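PDB 5JSC: putative acyl-CoA dehydrogenase from Burkholderia xenovorans, which is a putative member of the acyl-CoA dehydrogenase family that binds flavin-adenine dinucleotide in an assembly of four protein chains. Local coordinates for residues Thr332-Trp340 / Gln388-Ala399; Thr263-Arg274 / Ile311-Ala322. All coordinates share one frame; numbering follows the deposited sequence.

Interaction 1. Residues Thr332-Trp340 / Gln388-Ala399; sequences TREAAMAKW and QQLIVGRDLLKA. With FAD (flavin-adenine dinucleotide), chain M.
Knobs-into-holes packing joins two helices of the C-terminal helical domain here, with Val392 as the knob among Arg333, Ala336, Met337 and Trp340. The short axes run 8.8 Å apart and roughly antiparallel, at 142°. One branch of Val392 does most of the filling: CG2 lies 3.9 Å from Ala336 CB and equally near Met337 CG, and also meets the edge of the Trp340 indole. A face of that indole takes a CH-pi contact, Gln389 CG standing 3.5 Å from the centroid of the six-membered ring and close to its normal.

Toward the C-terminal end of 388-399, Arg333 bends at its third torsion (chi3 -75°) and closes a salt bridge. Its NE gives a short 2.5 Å hydrogen bond to Asp395 OD2, received on the anti lone pair, and NH2 adds a weak one of 2.9 Å to the same oxygen. Both bonds end on one oxygen, and the guanidinium and carboxylate planes stand 77° apart, so this is not the parallel, two-oxygen pairing. Leu396 CD2 lies over one guanidinium face, 3.8 Å from Arg333 NH1, while Ala399 CB sits at the edge.

At the other end Gln388 OE1 is buried against Ala336 CB (3.2 Å) with no polar partner in the model; its NE2 bonds to Gly383 O, as does Lys339 NZ. Leu390 points away from 332-340, its CD1 3.7 Å from N1A of the FAD adenine. Burying OE1 in this way is probably a cost, and the salt bridge joins two partly exposed residues, so apolar burial round Val392 probably carries most of the association.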
loop_
_atom_site.group_PDB
_atom_site.type_symbol
_atom_site.label_atom_id
_atom_site.label_comp_id
_atom_site.label_asym_id
_atom_site.label_seq_id
_atom_site.Cartn_x
_atom_site.Cartn_y
_atom_site.Cartn_z
ATOM N N THR C 332 -3.448 -21.162 -16.703
ATOM C CA THR C 332 -4.160 -19.890 -16.857
ATOM C C THR C 332 -4.104 -19.063 -15.572
ATOM O O THR C 332 -3.798 -17.860 -15.606
ATOM C CB THR C 332 -5.611 -20.137 -17.286
ATOM O OG1 THR C 332 -5.630 -20.917 -18.491
ATOM C CG2 THR C 332 -6.320 -18.806 -17.557
ATOM N N ARG C 333 -4.351 -19.698 -14.421
ATOM C CA ARG C 333 -4.320 -18.965 -13.151
ATOM C C ARG C 333 -2.898 -18.581 -12.760
ATOM O O ARG C 333 -2.627 -17.425 -12.401
ATOM C CB ARG C 333 -4.957 -19.792 -12.028
ATOM C CG ARG C 333 -5.014 -19.028 -10.685
ATOM C CD ARG C 333 -5.214 -19.915 -9.443
ATOM N NE ARG C 333 -6.579 -20.419 -9.310
ATOM C CZ ARG C 333 -7.046 -21.044 -8.232
ATOM N NH1 ARG C 333 -6.266 -21.242 -7.176
ATOM N NH2 ARG C 333 -8.296 -21.479 -8.211
ATOM N N GLU C 334 -1.980 -19.549 -12.801
ATOM C CA GLU C 334 -0.639 -19.328 -12.273
ATOM C C GLU C 334 0.157 -18.369 -13.144
ATOM O O GLU C 334 0.956 -17.579 -12.617
ATOM C CB GLU C 334 0.080 -20.672 -12.139
ATOM C CG GLU C 334 -0.560 -21.615 -11.118
ATOM C CD GLU C 334 -1.751 -22.421 -11.651
ATOM O OE1 GLU C 334 -2.132 -22.260 -12.836
ATOM O OE2 GLU C 334 -2.301 -23.236 -10.878
ATOM N N ALA C 335 -0.054 -18.414 -14.467
ATOM C CA ALA C 335 0.580 -17.448 -15.361
ATOM C C ALA C 335 0.040 -16.047 -15.126
ATOM O O ALA C 335 0.804 -15.075 -15.133
ATOM C CB ALA C 335 0.373 -17.856 -16.826
ATOM N N ALA C 336 -1.278 -15.922 -14.939
ATOM C CA ALA C 336 -1.860 -14.617 -14.644
ATOM C C ALA C 336 -1.295 -14.053 -13.348
ATOM O O ALA C 336 -0.937 -12.866 -13.279
ATOM C CB ALA C 336 -3.387 -14.726 -14.556
ATOM N N MET C 337 -1.206 -14.892 -12.310
ATOM C CA MET C 337 -0.628 -14.454 -11.039
ATOM C C MET C 337 0.798 -13.956 -11.224
ATOM O O MET C 337 1.181 -12.908 -10.687
ATOM C CB MET C 337 -0.619 -15.600 -10.035
ATOM C CG MET C 337 -1.790 -15.723 -9.147
ATOM S SD MET C 337 -1.265 -16.797 -7.788
ATOM C CE MET C 337 -2.860 -16.978 -6.985
ATOM N N ALA C 338 1.616 -14.724 -11.948
ATOM C CA ALA C 338 3.015 -14.356 -12.134
ATOM C C ALA C 338 3.138 -13.055 -12.910
ATOM O O ALA C 338 3.923 -12.176 -12.542
ATOM C CB ALA C 338 3.754 -15.478 -12.857
ATOM N N LYS C 339 2.376 -12.927 -14.007
ATOM C CA LYS C 339 2.464 -11.735 -14.845
ATOM C C LYS C 339 2.041 -10.499 -14.061
ATOM O O LYS C 339 2.717 -9.466 -14.086
ATOM C CB LYS C 339 1.597 -11.934 -16.098
ATOM C CG LYS C 339 1.866 -10.964 -17.256
ATOM C CD LYS C 339 1.066 -9.679 -17.145
ATOM C CE LYS C 339 1.307 -8.769 -18.342
ATOM N NZ LYS C 339 0.520 -7.487 -18.252
ATOM N N TRP C 340 0.921 -10.602 -13.353
ATOM C CA TRP C 340 0.442 -9.532 -12.484
ATOM C C TRP C 340 1.493 -9.140 -11.452
ATOM O O TRP C 340 1.914 -7.976 -11.376
ATOM C CB TRP C 340 -0.853 -10.021 -11.826
ATOM C CG TRP C 340 -1.389 -9.290 -10.625
ATOM C CD1 TRP C 340 -1.058 -8.045 -10.167
ATOM C CD2 TRP C 340 -2.389 -9.792 -9.739
ATOM N NE1 TRP C 340 -1.794 -7.751 -9.034
ATOM C CE2 TRP C 340 -2.620 -8.813 -8.762
ATOM C CE3 TRP C 340 -3.118 -10.991 -9.682
ATOM C CZ2 TRP C 340 -3.530 -9.000 -7.727
ATOM C CZ3 TRP C 340 -4.020 -11.171 -8.651
ATOM C CH2 TRP C 340 -4.227 -10.177 -7.694
ATOM N N GLN C 388 -5.666 -9.591 -15.501
ATOM C CA GLN C 388 -5.077 -10.721 -14.782
ATOM C C GLN C 388 -5.772 -10.942 -13.442
ATOM O O GLN C 388 -6.040 -12.088 -13.054
ATOM C CB GLN C 388 -3.568 -10.503 -14.564
ATOM C CG GLN C 388 -2.777 -10.095 -15.805
ATOM C CD GLN C 388 -2.758 -11.154 -16.911
ATOM O OE1 GLN C 388 -3.057 -12.328 -16.683
ATOM N NE2 GLN C 388 -2.414 -10.728 -18.119
ATOM N N GLN C 389 -6.050 -9.857 -12.708
ATOM C CA GLN C 389 -6.711 -9.984 -11.409
ATOM C C GLN C 389 -8.069 -10.651 -11.538
ATOM O O GLN C 389 -8.435 -11.502 -10.719
ATOM C CB GLN C 389 -6.907 -8.619 -10.766
ATOM C CG GLN C 389 -5.679 -7.902 -10.329
ATOM C CD GLN C 389 -6.044 -6.555 -9.737
ATOM O OE1 GLN C 389 -6.452 -5.646 -10.455
ATOM N NE2 GLN C 389 -5.939 -6.432 -8.421
ATOM N N LEU C 390 -8.851 -10.246 -12.539
ATOM C CA LEU C 390 -10.173 -10.828 -12.708
ATOM C C LEU C 390 -10.094 -12.288 -13.135
ATOM O O LEU C 390 -10.942 -13.089 -12.728
ATOM C CB LEU C 390 -10.974 -10.005 -13.712
ATOM C CG LEU C 390 -11.262 -8.566 -13.280
ATOM C CD1 LEU C 390 -11.813 -7.769 -14.459
ATOM C CD2 LEU C 390 -12.232 -8.550 -12.102
ATOM N N ILE C 391 -9.091 -12.657 -13.937
ATOM C CA ILE C 391 -8.891 -14.070 -14.265
ATOM C C ILE C 391 -8.697 -14.880 -12.990
ATOM O O ILE C 391 -9.321 -15.931 -12.792
ATOM C CB ILE C 391 -7.693 -14.244 -15.219
ATOM C CG1 ILE C 391 -8.027 -13.730 -16.620
ATOM C CG2 ILE C 391 -7.244 -15.718 -15.271
ATOM C CD1 ILE C 391 -6.804 -13.576 -17.508
ATOM N N VAL C 392 -7.827 -14.398 -12.102
ATOM C CA VAL C 392 -7.547 -15.135 -10.876
ATOM C C VAL C 392 -8.786 -15.194 -9.989
ATOM O O VAL C 392 -9.146 -16.259 -9.471
ATOM C CB VAL C 392 -6.354 -14.504 -10.140
ATOM C CG1 VAL C 392 -6.170 -15.161 -8.779
ATOM C CG2 VAL C 392 -5.073 -14.631 -10.988
ATOM N N GLY C 393 -9.458 -14.051 -9.799
ATOM C CA GLY C 393 -10.616 -14.025 -8.916
ATOM C C GLY C 393 -11.753 -14.900 -9.415
ATOM O O GLY C 393 -12.369 -15.635 -8.639
ATOM N N ARG C 394 -12.039 -14.839 -10.718
ATOM C CA ARG C 394 -13.066 -15.711 -11.281
ATOM C C ARG C 394 -12.689 -17.179 -11.124
ATOM O O ARG C 394 -13.555 -18.026 -10.878
ATOM C CB ARG C 394 -13.296 -15.382 -12.754
ATOM C CG ARG C 394 -14.121 -14.137 -12.997
ATOM C CD ARG C 394 -14.620 -14.107 -14.445
ATOM N NE ARG C 394 -13.511 -14.092 -15.402
ATOM C CZ ARG C 394 -12.990 -12.987 -15.933
ATOM N NH1 ARG C 394 -13.483 -11.798 -15.619
ATOM N NH2 ARG C 394 -11.978 -13.073 -16.789
ATOM N N ASP C 395 -11.398 -17.503 -11.266
ATOM C CA ASP C 395 -10.990 -18.902 -11.174
ATOM C C ASP C 395 -11.149 -19.433 -9.755
ATOM O O ASP C 395 -11.501 -20.601 -9.564
ATOM C CB ASP C 395 -9.547 -19.062 -11.655
ATOM C CG ASP C 395 -9.153 -20.509 -11.825
ATOM O OD1 ASP C 395 -9.732 -21.172 -12.711
ATOM O OD2 ASP C 395 -8.277 -20.986 -11.079
ATOM N N LEU C 396 -10.902 -18.586 -8.752
ATOM C CA LEU C 396 -11.116 -18.977 -7.359
ATOM C C LEU C 396 -12.571 -19.339 -7.099
ATOM O O LEU C 396 -12.868 -20.329 -6.417
ATOM C CB LEU C 396 -10.692 -17.833 -6.435
ATOM C CG LEU C 396 -9.202 -17.522 -6.382
ATOM C CD1 LEU C 396 -8.997 -16.192 -5.727
ATOM C CD2 LEU C 396 -8.468 -18.609 -5.610
ATOM N N LEU C 397 -13.495 -18.530 -7.616
ATOM C CA LEU C 397 -14.907 -18.814 -7.405
ATOM C C LEU C 397 -15.351 -20.027 -8.207
ATOM O O LEU C 397 -16.187 -20.805 -7.738
ATOM C CB LEU C 397 -15.736 -17.582 -7.763
ATOM C CG LEU C 397 -15.539 -16.423 -6.778
ATOM C CD1 LEU C 397 -15.976 -15.111 -7.400
ATOM C CD2 LEU C 397 -16.333 -16.699 -5.490
ATOM N N LYS C 398 -14.790 -20.214 -9.403
ATOM C CA LYS C 398 -15.107 -21.403 -10.190
ATOM C C LYS C 398 -14.656 -22.667 -9.473
ATOM O O LYS C 398 -15.399 -23.657 -9.416
ATOM C CB LYS C 398 -14.455 -21.304 -11.567
ATOM C CG LYS C 398 -14.822 -22.420 -12.534
ATOM C CD LYS C 398 -13.933 -22.393 -13.768
ATOM C CE LYS C 398 -14.493 -23.276 -14.873
ATOM N NZ LYS C 398 -13.560 -23.408 -16.034
ATOM N N ALA C 399 -13.445 -22.647 -8.904
ATOM C CA ALA C 399 -12.934 -23.813 -8.186
ATOM C C ALA C 399 -13.756 -24.101 -6.936
ATOM O O ALA C 399 -13.992 -25.265 -6.593
ATOM C CB ALA C 399 -11.464 -23.600 -7.822
HETATM P PA FAD M . -8.435 -1.076 -22.972
HETATM O O1A FAD M . -8.911 -2.401 -23.434
HETATM O O2A FAD M . -9.255 0.147 -23.390
HETATM O O5B FAD M . -8.310 -1.128 -21.389
HETATM C C5B FAD M . -7.970 0.070 -20.664
HETATM C C4B FAD M . -7.765 -0.354 -19.233
HETATM O O4B FAD M . -9.014 -0.837 -18.707
HETATM C C3B FAD M . -6.827 -1.537 -19.032
HETATM O O3B FAD M . -5.445 -1.176 -19.105
HETATM C C2B FAD M . -7.256 -2.046 -17.654
HETATM O O2B FAD M . -6.617 -1.283 -16.630
HETATM C C1B FAD M . -8.765 -1.745 -17.653
HETATM N N9A FAD M . -9.635 -2.900 -17.846
HETATM C C8A FAD M . -9.655 -3.756 -18.916
HETATM N N7A FAD M . -10.607 -4.654 -18.864
HETATM C C5A FAD M . -11.260 -4.374 -17.671
HETATM C C6A FAD M . -12.373 -4.959 -17.040
HETATM N N6A FAD M . -13.041 -6.009 -17.531
HETATM N N1A FAD M . -12.779 -4.434 -15.862
HETATM C C2A FAD M . -12.098 -3.398 -15.353
HETATM N N3A FAD M . -11.034 -2.764 -15.859
HETATM C C4A FAD M . -10.666 -3.301 -17.030
HETATM N N1 FAD M . -1.304 -6.115 -28.917
HETATM C C2 FAD M . -1.196 -7.071 -29.892
HETATM O O2 FAD M . -2.195 -7.600 -30.408
HETATM N N3 FAD M . 0.045 -7.454 -30.327
HETATM C C4 FAD M . 1.250 -6.960 -29.869
HETATM O O4 FAD M . 2.305 -7.309 -30.392
HETATM C C4X FAD M . 1.136 -5.981 -28.827
HETATM N N5 FAD M . 2.228 -5.420 -28.388
HETATM C C5X FAD M . 2.105 -4.336 -27.533
HETATM C C6 FAD M . 3.253 -3.629 -27.182
HETATM C C7 FAD M . 3.177 -2.474 -26.413
HETATM C C7M FAD M . 4.439 -1.714 -26.094
HETATM C C8 FAD M . 1.920 -2.025 -25.961
HETATM C C8M FAD M . 1.793 -0.773 -25.128
HETATM C C9 FAD M . 0.776 -2.741 -26.295
HETATM C C9A FAD M . 0.855 -3.886 -27.082
HETATM N N10 FAD M . -0.296 -4.575 -27.520
HETATM C C10 FAD M . -0.190 -5.608 -28.419
HETATM C "C1'" FAD M . -1.620 -4.074 -27.127
HETATM C "C2'" FAD M . -2.016 -4.461 -25.706
HETATM O "O2'" FAD M . -2.285 -5.859 -25.616
HETATM C "C3'" FAD M . -3.263 -3.675 -25.301
HETATM O "O3'" FAD M . -2.844 -2.323 -25.188
HETATM C "C4'" FAD M . -3.887 -4.136 -23.985
HETATM O "O4'" FAD M . -4.514 -5.405 -24.185
HETATM C "C5'" FAD M . -4.892 -3.134 -23.455
HETATM O "O5'" FAD M . -5.881 -2.914 -24.482
HETATM P P FAD M . -6.255 -1.365 -24.796
HETATM O O1P FAD M . -5.028 -0.555 -25.034
HETATM O O2P FAD M . -7.269 -1.330 -25.898
HETATM O O3P FAD M . -6.936 -0.846 -23.451
#

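Interaction 2. Residues Thr263-Arg274 / Ile311-Ala322; sequences TSVAAASLGFAR and IDSSALLVYRAA. With EDO (1,2-ethanediol), chain O; SO4 (sulfate ion), chain P.
Leu270 is a knob in the packing of two long, roughly antiparallel helices, fitting among Ile311, Ser314, Ala315 and Tyr319. Its CG lies anti to the backbone N (chi1 169°), and chi2 of 62° then sends the two methyls to different partners. CD1 lies 3.9 Å from Ile311 CG2, whereas CD2 touches Ala315 CB at 3.6 Å and also approaches Tyr319 CE2. One turn before Leu270, Ala266 and Ala267 meet Val318 of the other helix, which straddles them: its CG2 lies 3.6 Å from Ala266 CB and its CG1 packs on Ala267 CB. Val318 CG1 also sits over the centre of the Tyr319 ring, so the valine is shared between the interface and its own helix.

The segment axes approach to 9.3 Å at 153°, as two neighbouring helices in the helical C-terminal domain of the acyl-CoA dehydrogenase fold. Thr263 CG2 comes 3.4 Å from Val318 O. The outer side of 311-322 faces the second subunit, where Asp312 and Arg320 make reciprocal salt bridges with Arg320 and Asp312 of that copy.

No direct hydrogen bond crosses between the helices; the polar link is indirect, at Arg274. Ile311 CG2 lies over one face of its guanidinium, 3.4 Å from NH1, and polar partners lie at the edge. NH2 donates to O1 of 1,2-ethanediol, probably from the crystallisation liquor (2.8 Å, N-H...O 160°), and to a water. A second water accepts from NH1, and both donate to Asp312 OD1, bridging charges that do not touch directly. NE of Arg274 pairs with Glu96, which is also hydrogen-bonded to the Tyr319 hydroxyl and the 1,2-ethanediol.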
loop_
_atom_site.group_PDB
_atom_site.type_symbol
_atom_site.label_atom_id
_atom_site.label_comp_id
_atom_site.label_asym_id
_atom_site.label_seq_id
_atom_site.Cartn_x
_atom_site.Cartn_y
_atom_site.Cartn_z
ATOM N N THR C 263 3.717 -15.915 -18.785
ATOM C CA THR C 263 4.750 -16.165 -17.781
ATOM C C THR C 263 6.094 -15.586 -18.219
ATOM O O THR C 263 6.884 -15.131 -17.379
ATOM C CB THR C 263 4.869 -17.666 -17.504
ATOM O OG1 THR C 263 3.561 -18.205 -17.276
ATOM C CG2 THR C 263 5.724 -17.929 -16.263
ATOM N N SER C 264 6.355 -15.562 -19.529
ATOM C CA SER C 264 7.584 -14.956 -20.023
ATOM C C SER C 264 7.583 -13.438 -19.856
ATOM O O SER C 264 8.656 -12.854 -19.687
ATOM C CB SER C 264 7.820 -15.355 -21.492
ATOM O OG SER C 264 7.154 -14.494 -22.406
ATOM N N VAL C 265 6.409 -12.783 -19.900
ATOM C CA VAL C 265 6.350 -11.353 -19.582
ATOM C C VAL C 265 6.687 -11.136 -18.120
ATOM O O VAL C 265 7.368 -10.167 -17.759
ATOM C CB VAL C 265 4.961 -10.762 -19.903
ATOM C CG1 VAL C 265 4.873 -9.281 -19.468
ATOM C CG2 VAL C 265 4.663 -10.887 -21.377
ATOM N N ALA C 266 6.188 -12.020 -17.255
ATOM C CA ALA C 266 6.576 -11.977 -15.851
ATOM C C ALA C 266 8.081 -12.122 -15.700
ATOM O O ALA C 266 8.700 -11.418 -14.894
ATOM C CB ALA C 266 5.844 -13.068 -15.076
ATOM N N ALA C 267 8.687 -13.021 -16.481
ATOM C CA ALA C 267 10.132 -13.215 -16.404
ATOM C C ALA C 267 10.889 -11.971 -16.865
ATOM O O ALA C 267 11.898 -11.590 -16.258
ATOM C CB ALA C 267 10.533 -14.439 -17.227
ATOM N N ALA C 268 10.424 -11.324 -17.937
ATOM C CA ALA C 268 11.076 -10.087 -18.370
ATOM C C ALA C 268 10.971 -9.014 -17.295
ATOM O O ALA C 268 11.954 -8.319 -17.006
ATOM C CB ALA C 268 10.476 -9.585 -19.685
ATOM N N SER C 269 9.790 -8.874 -16.686
ATOM C CA SER C 269 9.611 -7.925 -15.588
ATOM C C SER C 269 10.621 -8.184 -14.483
ATOM O O SER C 269 11.251 -7.256 -13.955
ATOM C CB SER C 269 8.195 -8.046 -15.016
ATOM O OG SER C 269 7.204 -7.776 -15.986
ATOM N N LEU C 270 10.776 -9.454 -14.124
ATOM C CA LEU C 270 11.725 -9.858 -13.098
ATOM C C LEU C 270 13.150 -9.476 -13.479
ATOM O O LEU C 270 13.916 -9.004 -12.632
ATOM C CB LEU C 270 11.595 -11.369 -12.889
ATOM C CG LEU C 270 12.650 -12.090 -12.060
ATOM C CD1 LEU C 270 12.651 -11.559 -10.634
ATOM C CD2 LEU C 270 12.360 -13.599 -12.074
ATOM N N GLY C 271 13.528 -9.693 -14.743
ATOM C CA GLY C 271 14.863 -9.299 -15.185
ATOM C C GLY C 271 15.103 -7.804 -15.072
ATOM O O GLY C 271 16.156 -7.363 -14.600
ATOM N N PHE C 272 14.132 -6.996 -15.519
ATOM C CA PHE C 272 14.235 -5.553 -15.326
ATOM C C PHE C 272 14.388 -5.213 -13.844
ATOM O O PHE C 272 15.216 -4.367 -13.474
ATOM C CB PHE C 272 13.006 -4.850 -15.910
ATOM C CG PHE C 272 12.921 -4.899 -17.420
ATOM C CD1 PHE C 272 14.030 -4.605 -18.216
ATOM C CD2 PHE C 272 11.719 -5.228 -18.045
ATOM C CE1 PHE C 272 13.942 -4.643 -19.599
ATOM C CE2 PHE C 272 11.627 -5.267 -19.433
ATOM C CZ PHE C 272 12.741 -4.981 -20.212
ATOM N N ALA C 273 13.602 -5.865 -12.979
ATOM C CA ALA C 273 13.710 -5.621 -11.539
ATOM C C ALA C 273 15.093 -5.994 -11.011
ATOM O O ALA C 273 15.664 -5.272 -10.179
ATOM C CB ALA C 273 12.619 -6.383 -10.785
ATOM N N ARG C 274 15.649 -7.122 -11.466
ATOM C CA ARG C 274 16.978 -7.498 -10.991
ATOM C C ARG C 274 18.022 -6.473 -11.405
ATOM O O ARG C 274 18.962 -6.194 -10.648
ATOM C CB ARG C 274 17.364 -8.882 -11.513
ATOM C CG ARG C 274 16.577 -10.022 -10.887
ATOM C CD ARG C 274 17.313 -11.335 -11.117
ATOM N NE ARG C 274 16.550 -12.528 -10.735
ATOM C CZ ARG C 274 16.456 -13.008 -9.496
ATOM N NH1 ARG C 274 17.035 -12.373 -8.490
ATOM N NH2 ARG C 274 15.768 -14.126 -9.261
ATOM N N ILE C 311 11.381 -9.175 -5.522
ATOM C CA ILE C 311 12.066 -9.957 -6.549
ATOM C C ILE C 311 11.945 -11.450 -6.270
ATOM O O ILE C 311 11.667 -12.243 -7.185
ATOM C CB ILE C 311 13.533 -9.507 -6.667
ATOM C CG1 ILE C 311 13.589 -8.202 -7.464
ATOM C CG2 ILE C 311 14.409 -10.604 -7.329
ATOM C CD1 ILE C 311 14.914 -7.484 -7.368
ATOM N N ASP C 312 12.147 -11.868 -5.018
ATOM C CA ASP C 312 12.080 -13.305 -4.740
ATOM C C ASP C 312 10.658 -13.831 -4.874
ATOM O O ASP C 312 10.449 -14.923 -5.413
ATOM C CB ASP C 312 12.648 -13.618 -3.354
ATOM C CG ASP C 312 14.153 -13.794 -3.377
ATOM O OD1 ASP C 312 14.786 -13.400 -4.390
ATOM O OD2 ASP C 312 14.706 -14.318 -2.384
ATOM N N SER C 313 9.658 -13.078 -4.409
ATOM C CA SER C 313 8.292 -13.556 -4.585
ATOM C C SER C 313 7.925 -13.592 -6.065
ATOM O O SER C 313 7.272 -14.542 -6.514
ATOM C CB SER C 313 7.305 -12.706 -3.777
ATOM O OG SER C 313 7.388 -11.338 -4.100
ATOM N N SER C 314 8.366 -12.595 -6.842
ATOM C CA SER C 314 8.127 -12.618 -8.284
ATOM C C SER C 314 8.799 -13.823 -8.924
ATOM O O SER C 314 8.181 -14.549 -9.712
ATOM C CB SER C 314 8.632 -11.333 -8.935
ATOM O OG SER C 314 7.890 -10.212 -8.487
ATOM N N ALA C 315 10.072 -14.052 -8.596
ATOM C CA ALA C 315 10.798 -15.154 -9.214
ATOM C C ALA C 315 10.161 -16.497 -8.879
ATOM O O ALA C 315 10.039 -17.367 -9.753
ATOM C CB ALA C 315 12.262 -15.125 -8.773
ATOM N N LEU C 316 9.761 -16.692 -7.619
ATOM C CA LEU C 316 9.097 -17.934 -7.236
ATOM C C LEU C 316 7.796 -18.124 -8.008
ATOM O O LEU C 316 7.508 -19.230 -8.483
ATOM C CB LEU C 316 8.851 -17.951 -5.727
ATOM C CG LEU C 316 10.134 -18.203 -4.906
ATOM C CD1 LEU C 316 9.982 -17.730 -3.448
ATOM C CD2 LEU C 316 10.521 -19.692 -4.958
ATOM N N LEU C 317 7.003 -17.051 -8.163
ATOM C CA LEU C 317 5.768 -17.165 -8.941
ATOM C C LEU C 317 6.042 -17.443 -10.416
ATOM O O LEU C 317 5.321 -18.237 -11.041
ATOM C CB LEU C 317 4.932 -15.899 -8.787
ATOM C CG LEU C 317 4.297 -15.696 -7.416
ATOM C CD1 LEU C 317 3.804 -14.255 -7.319
ATOM C CD2 LEU C 317 3.142 -16.652 -7.211
ATOM N N VAL C 318 7.057 -16.789 -10.996
ATOM C CA VAL C 318 7.409 -17.030 -12.396
ATOM C C VAL C 318 7.747 -18.495 -12.609
ATOM O O VAL C 318 7.196 -19.157 -13.500
ATOM C CB VAL C 318 8.590 -16.137 -12.822
ATOM C CG1 VAL C 318 9.152 -16.598 -14.173
ATOM C CG2 VAL C 318 8.164 -14.683 -12.887
ATOM N N TYR C 319 8.661 -19.026 -11.799
ATOM C CA TYR C 319 9.160 -20.362 -12.083
ATOM C C TYR C 319 8.266 -21.453 -11.514
ATOM O O TYR C 319 8.302 -22.573 -12.027
ATOM C CB TYR C 319 10.628 -20.457 -11.639
ATOM C CG TYR C 319 11.422 -19.572 -12.580
ATOM C CD1 TYR C 319 11.636 -19.962 -13.902
ATOM C CD2 TYR C 319 11.874 -18.309 -12.192
ATOM C CE1 TYR C 319 12.308 -19.139 -14.800
ATOM C CE2 TYR C 319 12.541 -17.481 -13.087
ATOM C CZ TYR C 319 12.756 -17.901 -14.395
ATOM O OH TYR C 319 13.404 -17.098 -15.303
ATOM N N ARG C 320 7.394 -21.144 -10.548
ATOM C CA ARG C 320 6.311 -22.074 -10.239
ATOM C C ARG C 320 5.417 -22.260 -11.455
ATOM O O ARG C 320 5.102 -23.389 -11.840
ATOM C CB ARG C 320 5.492 -21.578 -9.037
ATOM C CG ARG C 320 4.358 -22.521 -8.592
ATOM C CD ARG C 320 3.054 -22.340 -9.391
ATOM N NE ARG C 320 2.467 -21.012 -9.197
ATOM C CZ ARG C 320 1.565 -20.728 -8.261
ATOM N NH1 ARG C 320 1.125 -21.671 -7.440
ATOM N NH2 ARG C 320 1.097 -19.491 -8.145
ATOM N N ALA C 321 5.000 -21.153 -12.076
ATOM C CA ALA C 321 4.142 -21.253 -13.254
ATOM C C ALA C 321 4.855 -21.947 -14.407
ATOM O O ALA C 321 4.259 -22.788 -15.096
ATOM C CB ALA C 321 3.664 -19.864 -13.685
ATOM N N ALA C 322 6.125 -21.610 -14.641
ATOM C CA ALA C 322 6.842 -22.227 -15.756
ATOM C C ALA C 322 7.063 -23.714 -15.508
ATOM O O ALA C 322 6.848 -24.540 -16.407
ATOM C CB ALA C 322 8.173 -21.509 -15.993
HETATM C C1 EDO O . 15.551 -17.153 -11.275
HETATM O O1 EDO O . 15.023 -15.834 -11.393
HETATM C C2 EDO O . 16.751 -17.313 -12.197
HETATM O O2 EDO O . 17.572 -16.145 -12.132
HETATM S S SO4 P . 5.880 -8.677 -2.188
HETATM O O1 SO4 P . 6.853 -9.769 -2.263
HETATM O O2 SO4 P . 4.528 -9.231 -2.250
HETATM O O3 SO4 P . 6.080 -7.761 -3.319
HETATM O O4 SO4 P . 6.055 -7.994 -0.904
HETATM O O HOH W 1 15.838 -14.705 -6.489
HETATM O O HOH W 2 17.196 -12.431 -5.436
#

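Overall arrangement
Past the N-terminal helices and the strands, helix 250-286 is the first of the four helices involved, and interaction 2 folds helix 298-325 back against it, closing a loop of 36 residues that includes the short strands 288-289 and 292-293. The chain then enters helix 332-356, and interaction 1 brings helix 385-405 onto its start, closing 47 residues, 29 of them helical. The two loops follow in series, neither nested nor crossed. Their centres are about 16 Å apart, yet they touch: Ala335 CB packs 3.2 Å from Thr263 OG1, and Met337 SD lies 3.6 Å from Arg320 NH2. Four helices of the C-terminal domain are thus joined, and both contacts reach the second subunit.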